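Local atomic coordinates of S-adenosyl-L-methionine methyl transferase (Ruegeria pomeroyi DSS-3, PDB entry 3IHT), a protein that binds S-adenosyl-L-methionine in a Rossmann-like fold and probably transfers its methyl group to an acceptor. Residues Pro43-Gly48 with Glu134-Gln139; Tyr68-Ala73 with Pro97-Arg102. All coordinates share one frame; numbering follows the deposited sequence.

Contact 1: residues Pro43-Gly48 with Glu134-Gln139; sequences PVYELG and EPHLAQ. With SAM (S-adenosylmethionine), chain C.
Y45 and H136 are the two residues that meet here, and they do so through one ring corner: CE2 of Y45 lies 3.6 Å from ND1 of H136, which sits at the tyrosine's edge, near its plane. The ring planes are inclined at 70° with centroids 5.8 Å apart, an oblique pair. With CG anti to the carbonyl carbon (chi1 -68°), the Y45 side chain crosses that of H136 at about a right angle, which brings its CE2 edge to ND1. This buried corner is closed by helix 92-103, whose T99 and F103 touch Y45 while L96 and L100 touch H136. Elsewhere the segments stay apart: their nearest CA atoms, of Y45 and H136, are 9.4 Å from each other, only 74 Å² is buried between them, and P135 and Q139 are solvent-exposed. At the far end of the first segment, a CB built on G48 would fall only 2.6 Å from O4' of S-adenosylmethionine, a clash. Between the aromatic groups a water bonds both Y45 OH (2.6 Å) and H136 ND1 (2.8 Å). The polar chemistry is therefore indirect: no hydrogen bond joins the segments, and the polar link between them is made through solvent.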
loop_
_atom_site.group_PDB
_atom_site.type_symbol
_atom_site.label_atom_id
_atom_site.label_comp_id
_atom_site.label_asym_id
_atom_site.label_seq_id
_atom_site.Cartn_x
_atom_site.Cartn_y
_atom_site.Cartn_z
ATOM N N PRO A 43 3.091 -21.353 17.131
ATOM C CA PRO A 43 3.407 -20.552 15.947
ATOM C C PRO A 43 2.513 -19.351 15.687
ATOM O O PRO A 43 1.427 -19.208 16.241
ATOM C CB PRO A 43 3.259 -21.554 14.790
ATOM C CG PRO A 43 2.315 -22.527 15.259
ATOM C CD PRO A 43 2.592 -22.681 16.762
ATOM N N VAL A 44 3.032 -18.489 14.835
ATOM C CA VAL A 44 2.309 -17.380 14.253
ATOM C C VAL A 44 1.789 -17.847 12.902
ATOM O O VAL A 44 2.529 -18.457 12.124
ATOM C CB VAL A 44 3.230 -16.180 14.076
ATOM C CG1 VAL A 44 2.505 -15.035 13.364
ATOM C CG2 VAL A 44 3.885 -15.775 15.455
ATOM N N TYR A 45 0.506 -17.623 12.656
ATOM C CA TYR A 45 -0.102 -17.940 11.367
ATOM C C TYR A 45 -0.352 -16.651 10.616
ATOM O O TYR A 45 -0.999 -15.738 11.140
ATOM C CB TYR A 45 -1.441 -18.703 11.508
ATOM C CG TYR A 45 -1.399 -20.126 12.055
ATOM C CD1 TYR A 45 -0.184 -20.810 12.250
ATOM C CD2 TYR A 45 -2.576 -20.793 12.391
ATOM C CE1 TYR A 45 -0.141 -22.089 12.762
ATOM C CE2 TYR A 45 -2.541 -22.110 12.876
ATOM C CZ TYR A 45 -1.313 -22.753 13.054
ATOM O OH TYR A 45 -1.247 -24.037 13.565
ATOM N N GLU A 46 0.118 -16.593 9.375
ATOM C CA GLU A 46 -0.079 -15.454 8.477
ATOM C C GLU A 46 -1.039 -15.895 7.385
ATOM O O GLU A 46 -0.687 -16.736 6.551
ATOM C CB GLU A 46 1.283 -15.042 7.884
ATOM C CG GLU A 46 1.257 -14.019 6.752
ATOM C CD GLU A 46 0.954 -12.602 7.206
ATOM O OE1 GLU A 46 0.534 -12.428 8.376
ATOM O OE2 GLU A 46 1.150 -11.658 6.411
ATOM N N LEU A 47 -2.260 -15.360 7.401
ATOM C CA LEU A 47 -3.284 -15.777 6.454
ATOM C C LEU A 47 -3.288 -14.795 5.296
ATOM O O LEU A 47 -3.746 -13.630 5.438
ATOM C CB LEU A 47 -4.678 -15.857 7.134
ATOM C CG LEU A 47 -4.717 -16.712 8.399
ATOM C CD1 LEU A 47 -6.164 -16.825 8.956
ATOM C CD2 LEU A 47 -4.145 -18.106 8.149
ATOM N N GLY A 48 -2.813 -15.249 4.141
ATOM C CA GLY A 48 -2.675 -14.386 2.975
ATOM C C GLY A 48 -1.276 -13.827 2.876
ATOM O O GLY A 48 -0.855 -13.014 3.694
ATOM N N GLU A 134 -11.082 -19.486 14.833
ATOM C CA GLU A 134 -11.202 -19.475 16.306
ATOM C C GLU A 134 -10.593 -20.700 17.026
ATOM O O GLU A 134 -9.833 -20.506 17.988
ATOM C CB GLU A 134 -12.656 -19.245 16.750
ATOM C CG GLU A 134 -12.809 -19.049 18.229
ATOM C CD GLU A 134 -14.098 -18.303 18.611
ATOM O OE1 GLU A 134 -14.978 -18.084 17.732
ATOM O OE2 GLU A 134 -14.224 -17.942 19.798
ATOM N N PRO A 135 -10.846 -21.934 16.544
ATOM C CA PRO A 135 -10.305 -23.107 17.244
ATOM C C PRO A 135 -8.768 -23.252 17.263
ATOM O O PRO A 135 -8.251 -24.102 18.001
ATOM C CB PRO A 135 -10.929 -24.321 16.502
ATOM C CG PRO A 135 -12.018 -23.749 15.656
ATOM C CD PRO A 135 -11.671 -22.320 15.377
ATOM N N HIS A 136 -8.057 -22.432 16.488
ATOM C CA HIS A 136 -6.617 -22.540 16.355
ATOM C C HIS A 136 -5.825 -21.886 17.480
ATOM O O HIS A 136 -4.647 -22.212 17.653
ATOM C CB HIS A 136 -6.156 -21.989 15.024
ATOM C CG HIS A 136 -6.533 -22.851 13.856
ATOM N ND1 HIS A 136 -5.681 -23.784 13.312
ATOM C CD2 HIS A 136 -7.704 -22.970 13.188
ATOM C CE1 HIS A 136 -6.298 -24.411 12.329
ATOM N NE2 HIS A 136 -7.528 -23.934 12.232
ATOM N N LEU A 137 -6.443 -20.947 18.198
ATOM C CA LEU A 137 -5.748 -20.141 19.179
ATOM C C LEU A 137 -5.530 -20.878 20.519
ATOM O O LEU A 137 -6.463 -21.470 21.099
ATOM C CB LEU A 137 -6.474 -18.847 19.431
ATOM C CG LEU A 137 -6.393 -17.713 18.423
ATOM C CD1 LEU A 137 -7.079 -16.514 19.060
ATOM C CD2 LEU A 137 -4.965 -17.367 18.060
ATOM N N ALA A 138 -4.281 -20.860 20.971
ATOM C CA ALA A 138 -3.954 -21.238 22.348
ATOM C C ALA A 138 -4.542 -20.238 23.330
ATOM O O ALA A 138 -4.861 -19.106 22.984
ATOM C CB ALA A 138 -2.427 -21.337 22.526
ATOM N N GLN A 139 -4.675 -20.661 24.576
ATOM C CA GLN A 139 -5.027 -19.710 25.633
ATOM C C GLN A 139 -4.000 -18.602 25.675
ATOM O O GLN A 139 -2.779 -18.861 25.659
ATOM C CB GLN A 139 -5.136 -20.423 26.991
ATOM C CG GLN A 139 -6.277 -21.381 27.080
ATOM C CD GLN A 139 -6.372 -22.073 28.447
ATOM O OE1 GLN A 139 -6.290 -21.432 29.497
ATOM N NE2 GLN A 139 -6.584 -23.381 28.424
HETATM N N SAM C . -0.679 -8.834 4.096
HETATM C CA SAM C . -0.042 -8.907 2.737
HETATM C C SAM C . 1.157 -7.937 2.626
HETATM O O SAM C . 1.800 -7.797 1.556
HETATM O OXT SAM C . 1.427 -7.192 3.599
HETATM C CB SAM C . -1.064 -8.702 1.600
HETATM C CG SAM C . -2.074 -9.857 1.413
HETATM S SD SAM C . -3.200 -9.628 -0.036
HETATM C CE SAM C . -4.105 -8.166 0.566
HETATM C "C5'" SAM C . -4.381 -11.007 0.290
HETATM C "C4'" SAM C . -3.837 -12.411 0.065
HETATM O "O4'" SAM C . -4.776 -13.355 0.622
HETATM C "C3'" SAM C . -3.650 -12.791 -1.408
HETATM O "O3'" SAM C . -2.329 -13.260 -1.680
HETATM C "C2'" SAM C . -4.714 -13.852 -1.672
HETATM O "O2'" SAM C . -4.427 -14.849 -2.673
HETATM C "C1'" SAM C . -4.876 -14.452 -0.284
HETATM N N9 SAM C . -6.176 -15.154 -0.117
HETATM C C8 SAM C . -7.436 -14.593 -0.204
HETATM N N7 SAM C . -8.362 -15.559 0.028
HETATM C C5 SAM C . -7.717 -16.730 0.252
HETATM C C6 SAM C . -8.185 -18.012 0.547
HETATM N N6 SAM C . -9.508 -18.289 0.610
HETATM N N1 SAM C . -7.238 -18.997 0.767
HETATM C C2 SAM C . -5.881 -18.771 0.680
HETATM N N3 SAM C . -5.423 -17.489 0.369
HETATM C C4 SAM C . -6.334 -16.494 0.175
HETATM O O HOH W 1 -3.468 -25.192 14.218
#

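Contact 2: residues Tyr68-Ala73 with Pro97-Arg102; sequences YVFERA and PATLER. With SAM (S-adenosylmethionine), chain C.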
loop_
_atom_site.group_PDB
_atom_site.type_symbol
_atom_site.label_atom_id
_atom_site.label_comp_id
_atom_site.label_asym_id
_atom_site.label_seq_id
_atom_site.Cartn_x
_atom_site.Cartn_y
_atom_site.Cartn_z
ATOM N N TYR A 68 3.992 -19.766 10.026
ATOM C CA TYR A 68 3.406 -20.490 8.894
ATOM C C TYR A 68 2.532 -19.547 8.073
ATOM O O TYR A 68 1.747 -18.730 8.627
ATOM C CB TYR A 68 2.578 -21.682 9.344
ATOM C CG TYR A 68 3.378 -22.793 9.916
ATOM C CD1 TYR A 68 3.786 -22.744 11.238
ATOM C CD2 TYR A 68 3.794 -23.872 9.128
ATOM C CE1 TYR A 68 4.558 -23.766 11.776
ATOM C CE2 TYR A 68 4.597 -24.874 9.657
ATOM C CZ TYR A 68 4.956 -24.803 10.985
ATOM O OH TYR A 68 5.729 -25.775 11.572
ATOM N N VAL A 69 2.686 -19.647 6.748
ATOM C CA VAL A 69 2.006 -18.804 5.791
ATOM C C VAL A 69 0.981 -19.613 5.027
ATOM O O VAL A 69 1.305 -20.652 4.463
ATOM C CB VAL A 69 3.042 -18.140 4.804
ATOM C CG1 VAL A 69 2.330 -17.356 3.731
ATOM C CG2 VAL A 69 3.995 -17.242 5.541
ATOM N N PHE A 70 -0.269 -19.123 5.019
ATOM C CA PHE A 70 -1.398 -19.759 4.330
ATOM C C PHE A 70 -1.679 -18.941 3.074
ATOM O O PHE A 70 -1.895 -17.724 3.147
ATOM C CB PHE A 70 -2.647 -19.766 5.209
ATOM C CG PHE A 70 -2.544 -20.631 6.440
ATOM C CD1 PHE A 70 -1.697 -20.285 7.491
ATOM C CD2 PHE A 70 -3.331 -21.757 6.562
ATOM C CE1 PHE A 70 -1.629 -21.047 8.636
ATOM C CE2 PHE A 70 -3.267 -22.534 7.723
ATOM C CZ PHE A 70 -2.437 -22.182 8.745
ATOM N N GLU A 71 -1.583 -19.560 1.915
ATOM C CA GLU A 71 -1.750 -18.824 0.659
ATOM C C GLU A 71 -2.188 -19.802 -0.437
ATOM O O GLU A 71 -1.798 -20.975 -0.445
ATOM C CB GLU A 71 -0.416 -18.116 0.278
ATOM C CG GLU A 71 -0.379 -17.444 -1.040
ATOM C CD GLU A 71 -1.491 -16.391 -1.207
ATOM O OE1 GLU A 71 -1.482 -15.388 -0.474
ATOM O OE2 GLU A 71 -2.358 -16.572 -2.071
ATOM N N ARG A 72 -3.023 -19.326 -1.347
ATOM C CA ARG A 72 -3.518 -20.145 -2.438
ATOM C C ARG A 72 -2.575 -20.079 -3.634
ATOM O O ARG A 72 -2.433 -21.065 -4.344
ATOM C CB ARG A 72 -4.959 -19.748 -2.837
ATOM C CG ARG A 72 -5.116 -18.382 -3.469
ATOM C CD ARG A 72 -6.606 -18.001 -3.520
ATOM N NE ARG A 72 -6.826 -16.566 -3.564
ATOM C CZ ARG A 72 -8.019 -15.996 -3.417
ATOM N NH1 ARG A 72 -9.090 -16.740 -3.184
ATOM N NH2 ARG A 72 -8.134 -14.679 -3.481
ATOM N N ALA A 73 -1.908 -18.937 -3.834
ATOM C CA ALA A 73 -0.975 -18.783 -4.946
ATOM C C ALA A 73 0.201 -17.868 -4.566
ATOM O O ALA A 73 -0.009 -16.689 -4.305
ATOM C CB ALA A 73 -1.725 -18.198 -6.127
ATOM N N PRO A 97 -8.967 -26.248 8.517
ATOM C CA PRO A 97 -9.356 -27.478 9.208
ATOM C C PRO A 97 -8.285 -28.572 9.140
ATOM O O PRO A 97 -8.051 -29.276 10.106
ATOM C CB PRO A 97 -10.615 -27.922 8.461
ATOM C CG PRO A 97 -11.177 -26.706 7.903
ATOM C CD PRO A 97 -10.019 -25.767 7.611
ATOM N N ALA A 98 -7.608 -28.692 8.013
ATOM C CA ALA A 98 -6.508 -29.672 7.879
ATOM C C ALA A 98 -5.359 -29.387 8.880
ATOM O O ALA A 98 -4.779 -30.318 9.512
ATOM C CB ALA A 98 -5.974 -29.696 6.449
ATOM N N THR A 99 -5.030 -28.112 9.019
ATOM C CA THR A 99 -3.971 -27.690 9.914
ATOM C C THR A 99 -4.376 -27.918 11.373
ATOM O O THR A 99 -3.537 -28.248 12.204
ATOM C CB THR A 99 -3.577 -26.217 9.648
ATOM O OG1 THR A 99 -3.162 -26.108 8.272
ATOM C CG2 THR A 99 -2.445 -25.787 10.588
ATOM N N LEU A 100 -5.656 -27.732 11.696
ATOM C CA LEU A 100 -6.117 -27.997 13.060
ATOM C C LEU A 100 -5.884 -29.459 13.462
ATOM O O LEU A 100 -5.512 -29.741 14.603
ATOM C CB LEU A 100 -7.595 -27.644 13.230
ATOM C CG LEU A 100 -8.106 -27.583 14.678
ATOM C CD1 LEU A 100 -7.483 -26.390 15.496
ATOM C CD2 LEU A 100 -9.638 -27.480 14.647
ATOM N N GLU A 101 -6.118 -30.381 12.531
ATOM C CA GLU A 101 -5.830 -31.805 12.792
ATOM C C GLU A 101 -4.335 -32.038 13.026
ATOM O O GLU A 101 -3.941 -32.867 13.853
ATOM C CB GLU A 101 -6.310 -32.672 11.634
ATOM C CG GLU A 101 -7.808 -32.529 11.343
ATOM N N ARG A 102 -3.507 -31.293 12.320
ATOM C CA ARG A 102 -2.063 -31.436 12.377
ATOM C C ARG A 102 -1.478 -30.828 13.675
ATOM O O ARG A 102 -0.708 -31.495 14.380
ATOM C CB ARG A 102 -1.490 -30.761 11.121
ATOM C CG ARG A 102 -0.011 -30.874 10.880
ATOM C CD ARG A 102 0.374 -30.019 9.651
ATOM N NE ARG A 102 1.820 -29.933 9.488
ATOM C CZ ARG A 102 2.461 -29.060 8.705
ATOM N NH1 ARG A 102 1.801 -28.165 7.958
ATOM N NH2 ARG A 102 3.791 -29.094 8.672
HETATM N N SAM C . -0.679 -8.834 4.096
HETATM C CA SAM C . -0.042 -8.907 2.737
HETATM C C SAM C . 1.157 -7.937 2.626
HETATM O O SAM C . 1.800 -7.797 1.556
HETATM O OXT SAM C . 1.427 -7.192 3.599
HETATM C CB SAM C . -1.064 -8.702 1.600
HETATM C CG SAM C . -2.074 -9.857 1.413
HETATM S SD SAM C . -3.200 -9.628 -0.036
HETATM C CE SAM C . -4.105 -8.166 0.566
HETATM C "C5'" SAM C . -4.381 -11.007 0.290
HETATM C "C4'" SAM C . -3.837 -12.411 0.065
HETATM O "O4'" SAM C . -4.776 -13.355 0.622
HETATM C "C3'" SAM C . -3.650 -12.791 -1.408
HETATM O "O3'" SAM C . -2.329 -13.260 -1.680
HETATM C "C2'" SAM C . -4.714 -13.852 -1.672
HETATM O "O2'" SAM C . -4.427 -14.849 -2.673
HETATM C "C1'" SAM C . -4.876 -14.452 -0.284
HETATM N N9 SAM C . -6.176 -15.154 -0.117
HETATM C C8 SAM C . -7.436 -14.593 -0.204
HETATM N N7 SAM C . -8.362 -15.559 0.028
HETATM C C5 SAM C . -7.717 -16.730 0.252
HETATM C C6 SAM C . -8.185 -18.012 0.547
HETATM N N6 SAM C . -9.508 -18.289 0.610
HETATM N N1 SAM C . -7.238 -18.997 0.767
HETATM C C2 SAM C . -5.881 -18.771 0.680
HETATM N N3 SAM C . -5.423 -17.489 0.369
HETATM C C4 SAM C . -6.334 -16.494 0.175
#
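In this Rossmann-like methyltransferase fold, F70 of strand 67-71 packs on T99 of helix 92-103, and the same strand ends in the acidic residue that holds the cofactor ribose, as in many class I enzymes. F70 and T99 approach from opposite directions, and F70 CE2 lies 3.6 Å from T99 OG1, obliquely to the ring. That hydroxyl has its hydrogen bond with the backbone O of T95 in its own helix; its approach to F70, a ring without polar atoms, is van der Waals packing. I92, T95 and L96 also touch F70, extending the helix-on-sheet interface. Nearer the surface, NH2 of R102 stands 4.4 Å from CE2 of Y68, a looser oblique approach; the Y68 hydroxyl is bonded to E66.

Beyond F70 the chemistry turns polar. E71 has CG anti to its backbone nitrogen (chi1 174°) and a bend at chi2, which presents both carboxylate oxygens to the ribose: O3' donates to OE1 at 2.6 Å and O2' to OE2 at 2.8 Å. OE2 also receives A73 N at 3.0 Å, nearly straight (176°), on its anti lone pair, and OE1 takes the backbone N of L49. In the conformer described, R72 NE gives O2' a second bond of 3.1 Å, while its guanidinium turns one face to the adenine, with N7 lying above that plane. Replacing E71 by an alanine removes the carboxylate and is likely to leave both ribose hydroxyls, and the A73 and L49 amides, without their acceptor. The carboxylate is thus shared between ligand and backbone: the amides that hold it probably help to set the position of the ribose, whereas no hydrogen bond joins 68-73 to 97-102.

Both contacts are largely buried and set neighbouring parallel strands, 44-47 and 67-71, against the 3-10 turn 134-136 in contact 1 and helix 92-103 in contact 2; contact 2 is nested within the loop closed by contact 1. The strands are joined directly, since E46 N lies 2.8 Å from Y68 O and G48 N 2.8 Å from F70 O, both probable hydrogen bonds. Side chains continue the junction, with L47 CD2 packed 3.3 Å from F70 CD1. The centre of contact 1 is about 8 Å from the centre of the chain, that of contact 2 about 13 Å, and only contact 2 reaches the surface, at R102. Cofactor chemistry differs too: G48 offers close backbone packing, E71 and R72 hydrogen bonds.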